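Local structure of putative polyphosphate kinase 2 (3CZP) at residues V44-N49 against T103-G108; R95-K100 against R342-L347. The protein transfers a phosphate from inorganic polyphosphate to AMP, making ADP, and acts less efficiently on GMP, with magnesium as cofactor. All coordinates share one frame; numbering follows the deposited sequence.

Contact 1. Residues V44-N49 against T103-G108; sequences VIILIN and TGIFFG
Val44 and Thr103 start the pairing side by side on one face of the sheet, Val44 CB 3.6 Å from Thr103 OG1. The carbonyl of Val44 accepts the amide of Gly104 (N to O 3.0 Å) and also takes a CA-H...O contact from Thr103. On the opposite face Ile45 lays its CG2 branch over one face of the Phe106 ring, toward the rim, 4.1 Å from Phe106 CD2. With chi1 at -55°, CG1 of Ile45 lies beside the backbone N and CG2 is anti to it, which directs CG2 at the ring. Ile46 bonds with both its N and its O, to Gly104 O and to Phe106 N; the second bond, 2.9 Å between Phe106 N and Ile46 O, is nearly straight at 170°. Its CD1 reaches across to Thr103 CG2 at 3.7 Å and also touches Ile105 CG1, whose side chain runs alongside. These are two neighbouring parallel strands of the five-stranded 2-3-1-4-5 sheet of the N-terminal PPK2 domain, a member of the P-loop NTPase clan; strand 44-50 is central, and strand 148-155 pairs with its other side. Leu47 makes backbone hydrogen bonds with Phe150 and Phe152 of that strand, while its CD2 rests against Phe106 CB (3.8 Å). Ile48 closes the pairing: its N donates to Phe106 O at 3.2 Å, tilted from the carbonyl plane, an oxygen that Asn109 ND2 also grips. Ile48 CG1 packs on Ile105 CG2 (3.5 Å), and CG2 meets Phe107 CE1, with helix 56-66 covering this face through Val60. Past the last direct bond, a water donates to Ile48 O and accepts from Gly108 N, and Asn49 OD1 takes a hydrogen bond from Asn109 ND2.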
loop_
_atom_site.group_PDB
_atom_site.type_symbol
_atom_site.label_atom_id
_atom_site.label_comp_id
_atom_site.label_asym_id
_atom_site.label_seq_id
_atom_site.Cartn_x
_atom_site.Cartn_y
_atom_site.Cartn_z
ATOM N N VAL A 44 7.963 5.763 15.997
ATOM C CA VAL A 44 7.584 5.460 17.348
ATOM C C VAL A 44 6.416 4.484 17.365
ATOM O O VAL A 44 5.452 4.690 16.698
ATOM C CB VAL A 44 7.217 6.732 18.129
ATOM C CG1 VAL A 44 6.761 6.363 19.581
ATOM C CG2 VAL A 44 8.398 7.603 18.173
ATOM N N ILE A 45 6.585 3.367 18.084
ATOM C CA ILE A 45 5.530 2.392 18.201
ATOM C C ILE A 45 5.177 2.198 19.660
ATOM O O ILE A 45 6.062 1.976 20.495
ATOM C CB ILE A 45 5.943 1.007 17.584
ATOM C CG1 ILE A 45 6.381 1.229 16.147
ATOM C CG2 ILE A 45 4.758 -0.095 17.822
ATOM C CD1 ILE A 45 7.167 0.008 15.509
ATOM N N ILE A 46 3.889 2.257 19.943
ATOM C CA ILE A 46 3.358 2.114 21.288
ATOM C C ILE A 46 2.343 0.970 21.319
ATOM O O ILE A 46 1.371 1.006 20.628
ATOM C CB ILE A 46 2.666 3.434 21.784
ATOM C CG1 ILE A 46 3.615 4.667 21.676
ATOM C CG2 ILE A 46 2.069 3.239 23.157
ATOM C CD1 ILE A 46 2.866 6.071 21.842
ATOM N N LEU A 47 2.654 -0.070 22.093
ATOM C CA LEU A 47 1.736 -1.198 22.345
ATOM C C LEU A 47 0.962 -0.995 23.634
ATOM O O LEU A 47 1.507 -0.563 24.650
ATOM C CB LEU A 47 2.480 -2.509 22.371
ATOM C CG LEU A 47 3.526 -2.817 21.265
ATOM C CD1 LEU A 47 4.089 -4.260 21.460
ATOM C CD2 LEU A 47 3.014 -2.523 19.864
ATOM N N ILE A 48 -0.318 -1.322 23.560
ATOM C CA ILE A 48 -1.303 -1.079 24.616
ATOM C C ILE A 48 -1.918 -2.416 24.924
ATOM O O ILE A 48 -2.480 -3.033 24.030
ATOM C CB ILE A 48 -2.414 -0.010 24.178
ATOM C CG1 ILE A 48 -1.740 1.312 23.786
ATOM C CG2 ILE A 48 -3.488 0.141 25.236
ATOM C CD1 ILE A 48 -0.991 2.045 24.927
ATOM N N ASN A 49 -1.746 -2.861 26.166
ATOM C CA ASN A 49 -2.126 -4.160 26.638
ATOM C C ASN A 49 -2.503 -4.133 28.120
ATOM O O ASN A 49 -2.319 -3.106 28.771
ATOM C CB ASN A 49 -0.926 -5.087 26.474
ATOM C CG ASN A 49 -0.616 -5.440 24.983
ATOM O OD1 ASN A 49 0.343 -4.907 24.409
ATOM N ND2 ASN A 49 -1.412 -6.349 24.385
ATOM N N THR A 103 4.089 8.218 14.723
ATOM C CA THR A 103 3.748 7.361 15.810
ATOM C C THR A 103 2.546 6.515 15.400
ATOM O O THR A 103 1.564 6.997 14.820
ATOM C CB THR A 103 3.340 8.161 17.114
ATOM O OG1 THR A 103 4.427 8.971 17.540
ATOM C CG2 THR A 103 2.852 7.222 18.287
ATOM N N GLY A 104 2.658 5.249 15.781
ATOM C CA GLY A 104 1.598 4.270 15.619
ATOM C C GLY A 104 1.300 3.680 16.974
ATOM O O GLY A 104 2.222 3.323 17.715
ATOM N N ILE A 105 0.017 3.576 17.309
ATOM C CA ILE A 105 -0.391 2.988 18.604
ATOM C C ILE A 105 -1.271 1.746 18.308
ATOM O O ILE A 105 -2.273 1.840 17.600
ATOM C CB ILE A 105 -1.216 3.972 19.469
ATOM C CG1 ILE A 105 -0.448 5.294 19.697
ATOM C CG2 ILE A 105 -1.697 3.223 20.807
ATOM C CD1 ILE A 105 -1.167 6.305 20.588
ATOM N N PHE A 106 -0.822 0.597 18.792
ATOM C CA PHE A 106 -1.392 -0.704 18.473
ATOM C C PHE A 106 -2.127 -1.310 19.656
ATOM O O PHE A 106 -1.516 -1.787 20.614
ATOM C CB PHE A 106 -0.277 -1.683 18.069
ATOM C CG PHE A 106 0.432 -1.326 16.766
ATOM C CD1 PHE A 106 0.059 -0.243 15.991
ATOM C CD2 PHE A 106 1.472 -2.114 16.309
ATOM C CE1 PHE A 106 0.758 0.048 14.770
ATOM C CE2 PHE A 106 2.123 -1.834 15.089
ATOM C CZ PHE A 106 1.752 -0.781 14.340
ATOM N N PHE A 107 -3.435 -1.402 19.502
ATOM C CA PHE A 107 -4.247 -2.245 20.320
ATOM C C PHE A 107 -4.304 -3.624 19.609
ATOM O O PHE A 107 -3.916 -3.783 18.410
ATOM C CB PHE A 107 -5.698 -1.741 20.401
ATOM C CG PHE A 107 -5.917 -0.450 21.191
ATOM C CD1 PHE A 107 -6.334 -0.484 22.509
ATOM C CD2 PHE A 107 -5.874 0.767 20.557
ATOM C CE1 PHE A 107 -6.580 0.712 23.214
ATOM C CE2 PHE A 107 -6.133 1.941 21.235
ATOM C CZ PHE A 107 -6.501 1.903 22.584
ATOM N N GLY A 108 -4.827 -4.613 20.302
ATOM C CA GLY A 108 -5.022 -5.959 19.693
ATOM C C GLY A 108 -3.791 -6.433 18.938
ATOM O O GLY A 108 -3.915 -6.978 17.821
HETATM O O HOH W 1 -4.795 -4.198 23.362
#

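Contact 2. Residues R95-K100 against R342-L347; sequences RRLPPK and RAQPYL. With ACT (acetate ion), chain F.
Leu97 and Gln344 meet where the two fused PPK2 domains of the chain abut, the segment after helix 91-96 of the first lying against the loop between helices 339-342 and 348-351 of the second. Three direct hydrogen bonds cross the seam, each ending on a backbone carbonyl. Gln344 NE2 donates to Leu97 O at 3.2 Å, coming from above the carbonyl plane. Gln344 CB points away from segment 95-100, and the bend at chi2 (-80°) returns the amide to it. Lys100 N approaches Ala343 O within the carbonyl plane, on a lone pair (3.0 Å). The same lysine runs out extended beyond CG, its methylenes passing Ala343, and its NZ ends 3.1 Å from Arg342 O. A water adds a fourth link, donating to Pro98 O and to Gln344 OE1, so both ends of the buried amide are bonded. Apolar packing fills in between: Leu97 CD1 meets Pro345 CG at 4.0 Å, the two side chains lying askew and both leaning on Leu142 of helix 125-144, and Pro99 CB touches Ala343 CB. Charges gather at the far end of segment 95-100. Arg95 forms salt bridges with Glu84 and with Glu83 of the second subunit, its NE lying over one face of the Arg96 guanidinium. An acetate, probably from the crystallisation liquor, sits at the edge of that guanidinium: Arg96 NH1 and NH2 both donate to the same acetate oxygen, at 3.1 Å each.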
loop_
_atom_site.group_PDB
_atom_site.type_symbol
_atom_site.label_atom_id
_atom_site.label_comp_id
_atom_site.label_asym_id
_atom_site.label_seq_id
_atom_site.Cartn_x
_atom_site.Cartn_y
_atom_site.Cartn_z
ATOM N N ARG A 95 2.252 -4.269 7.565
ATOM C CA ARG A 95 1.466 -3.405 6.735
ATOM C C ARG A 95 1.148 -2.074 7.430
ATOM O O ARG A 95 1.037 -1.013 6.754
ATOM C CB ARG A 95 0.184 -4.118 6.248
ATOM C CG ARG A 95 -0.764 -3.189 5.585
ATOM C CD ARG A 95 -1.616 -3.707 4.519
ATOM N NE ARG A 95 -2.829 -4.282 5.027
ATOM C CZ ARG A 95 -3.886 -4.555 4.278
ATOM N NH1 ARG A 95 -3.937 -4.245 2.995
ATOM N NH2 ARG A 95 -4.932 -5.102 4.841
ATOM N N ARG A 96 1.006 -2.094 8.759
ATOM C CA ARG A 96 0.620 -0.879 9.521
ATOM C C ARG A 96 1.727 -0.227 10.301
ATOM O O ARG A 96 1.470 0.715 11.069
ATOM C CB ARG A 96 -0.519 -1.156 10.517
ATOM C CG ARG A 96 -1.772 -1.783 9.958
ATOM C CD ARG A 96 -2.278 -1.047 8.773
ATOM N NE ARG A 96 -3.461 -1.753 8.245
ATOM C CZ ARG A 96 -4.091 -1.483 7.080
ATOM N NH1 ARG A 96 -3.656 -0.517 6.250
ATOM N NH2 ARG A 96 -5.202 -2.178 6.753
ATOM N N LEU A 97 2.974 -0.611 10.063
ATOM C CA LEU A 97 4.047 0.055 10.769
ATOM C C LEU A 97 4.049 1.545 10.393
ATOM O O LEU A 97 3.832 1.874 9.226
ATOM C CB LEU A 97 5.375 -0.639 10.551
ATOM C CG LEU A 97 5.492 -2.072 11.045
ATOM C CD1 LEU A 97 6.861 -2.581 10.666
ATOM C CD2 LEU A 97 5.298 -2.286 12.584
ATOM N N PRO A 98 4.280 2.469 11.388
ATOM C CA PRO A 98 4.314 3.885 11.034
ATOM C C PRO A 98 5.671 4.229 10.483
ATOM O O PRO A 98 6.649 3.680 10.923
ATOM C CB PRO A 98 4.138 4.588 12.375
ATOM C CG PRO A 98 4.636 3.572 13.376
ATOM C CD PRO A 98 4.597 2.249 12.811
ATOM N N PRO A 99 5.734 5.119 9.500
ATOM C CA PRO A 99 6.987 5.556 8.917
ATOM C C PRO A 99 7.841 6.402 9.883
ATOM O O PRO A 99 7.350 6.974 10.876
ATOM C CB PRO A 99 6.539 6.382 7.705
ATOM C CG PRO A 99 5.063 6.684 7.936
ATOM C CD PRO A 99 4.534 5.738 8.919
ATOM N N LYS A 100 9.094 6.548 9.571
ATOM C CA LYS A 100 9.931 7.463 10.297
ATOM C C LYS A 100 9.289 8.805 10.473
ATOM O O LYS A 100 8.668 9.343 9.514
ATOM C CB LYS A 100 11.267 7.613 9.557
ATOM C CG LYS A 100 12.056 6.341 9.535
ATOM C CD LYS A 100 13.312 6.511 8.676
ATOM C CE LYS A 100 14.068 5.207 8.513
ATOM N NZ LYS A 100 15.255 5.429 7.663
ATOM N N ARG A 342 12.221 3.347 2.119
ATOM C CA ARG A 342 13.302 3.843 2.941
ATOM C C ARG A 342 12.821 4.360 4.347
ATOM O O ARG A 342 13.585 4.364 5.312
ATOM C CB ARG A 342 14.038 4.919 2.176
ATOM C CG ARG A 342 14.951 4.382 1.054
ATOM C CD ARG A 342 15.929 5.478 0.532
ATOM N NE ARG A 342 15.231 6.759 0.257
ATOM C CZ ARG A 342 14.753 7.174 -0.933
ATOM N NH1 ARG A 342 14.898 6.471 -2.064
ATOM N NH2 ARG A 342 14.134 8.353 -1.013
ATOM N N ALA A 343 11.556 4.779 4.440
ATOM C CA ALA A 343 10.933 5.274 5.684
ATOM C C ALA A 343 10.557 4.120 6.599
ATOM O O ALA A 343 10.013 4.344 7.678
ATOM C CB ALA A 343 9.702 6.082 5.352
ATOM N N GLN A 344 10.859 2.876 6.194
ATOM C CA GLN A 344 10.396 1.669 6.947
ATOM C C GLN A 344 11.590 0.730 7.194
ATOM O O GLN A 344 12.645 0.885 6.589
ATOM C CB GLN A 344 9.357 0.981 6.125
ATOM C CG GLN A 344 8.141 1.779 5.914
ATOM C CD GLN A 344 7.203 1.733 7.134
ATOM O OE1 GLN A 344 7.428 0.952 8.051
ATOM N NE2 GLN A 344 6.215 2.573 7.152
ATOM N N PRO A 345 11.463 -0.223 8.127
ATOM C CA PRO A 345 12.540 -1.174 8.322
ATOM C C PRO A 345 12.749 -2.069 7.089
ATOM O O PRO A 345 11.820 -2.318 6.327
ATOM C CB PRO A 345 12.039 -2.043 9.468
ATOM C CG PRO A 345 10.660 -1.830 9.495
ATOM C CD PRO A 345 10.377 -0.476 9.070
ATOM N N TYR A 346 13.975 -2.514 6.919
ATOM C CA TYR A 346 14.410 -3.264 5.734
ATOM C C TYR A 346 13.408 -4.288 5.152
ATOM O O TYR A 346 13.093 -4.214 3.959
ATOM C CB TYR A 346 15.738 -3.967 6.029
ATOM C CG TYR A 346 16.308 -4.722 4.855
ATOM C CD1 TYR A 346 16.751 -4.040 3.701
ATOM C CD2 TYR A 346 16.435 -6.092 4.881
ATOM C CE1 TYR A 346 17.275 -4.746 2.577
ATOM C CE2 TYR A 346 16.982 -6.783 3.787
ATOM C CZ TYR A 346 17.403 -6.106 2.655
ATOM O OH TYR A 346 17.923 -6.826 1.579
ATOM N N LEU A 347 12.888 -5.219 5.956
ATOM C CA LEU A 347 12.032 -6.310 5.372
ATOM C C LEU A 347 10.661 -5.863 4.962
ATOM O O LEU A 347 9.955 -6.607 4.305
ATOM C CB LEU A 347 11.910 -7.496 6.335
ATOM C CG LEU A 347 13.249 -8.250 6.489
ATOM C CD1 LEU A 347 13.223 -9.257 7.618
ATOM C CD2 LEU A 347 13.736 -8.840 5.059
HETATM C C ACT F . -6.200 -0.877 2.994
HETATM O O ACT F . -6.015 -0.570 4.176
HETATM O OXT ACT F . -7.251 -1.505 2.801
HETATM C CH3 ACT F . -5.240 -0.530 1.904
HETATM O O HOH W 2 8.367 1.770 10.591
#

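In the fold
Contact 1 is buried in the core of the N-terminal PPK2 domain, whereas contact 2 is partly buried and joins that domain to the second one. Their centres lie 14 Å apart, and they touch: Pro98 CG packs on Gly104 N and Val44 O, and Arg96 O on Phe106 CZ. Strand 103-107 of contact 1 begins a few residues after the interdomain segment 95-100. Chemistry changes with place, from regular backbone bonds flanked by branched aliphatic and aromatic side chains to a mix of side-chain and backbone donors, with prolines and a bridging water. Each reaches the second subunit: Phe107 by a cation-pi contact with its Arg327, Arg95 by a salt bridge to its Glu83.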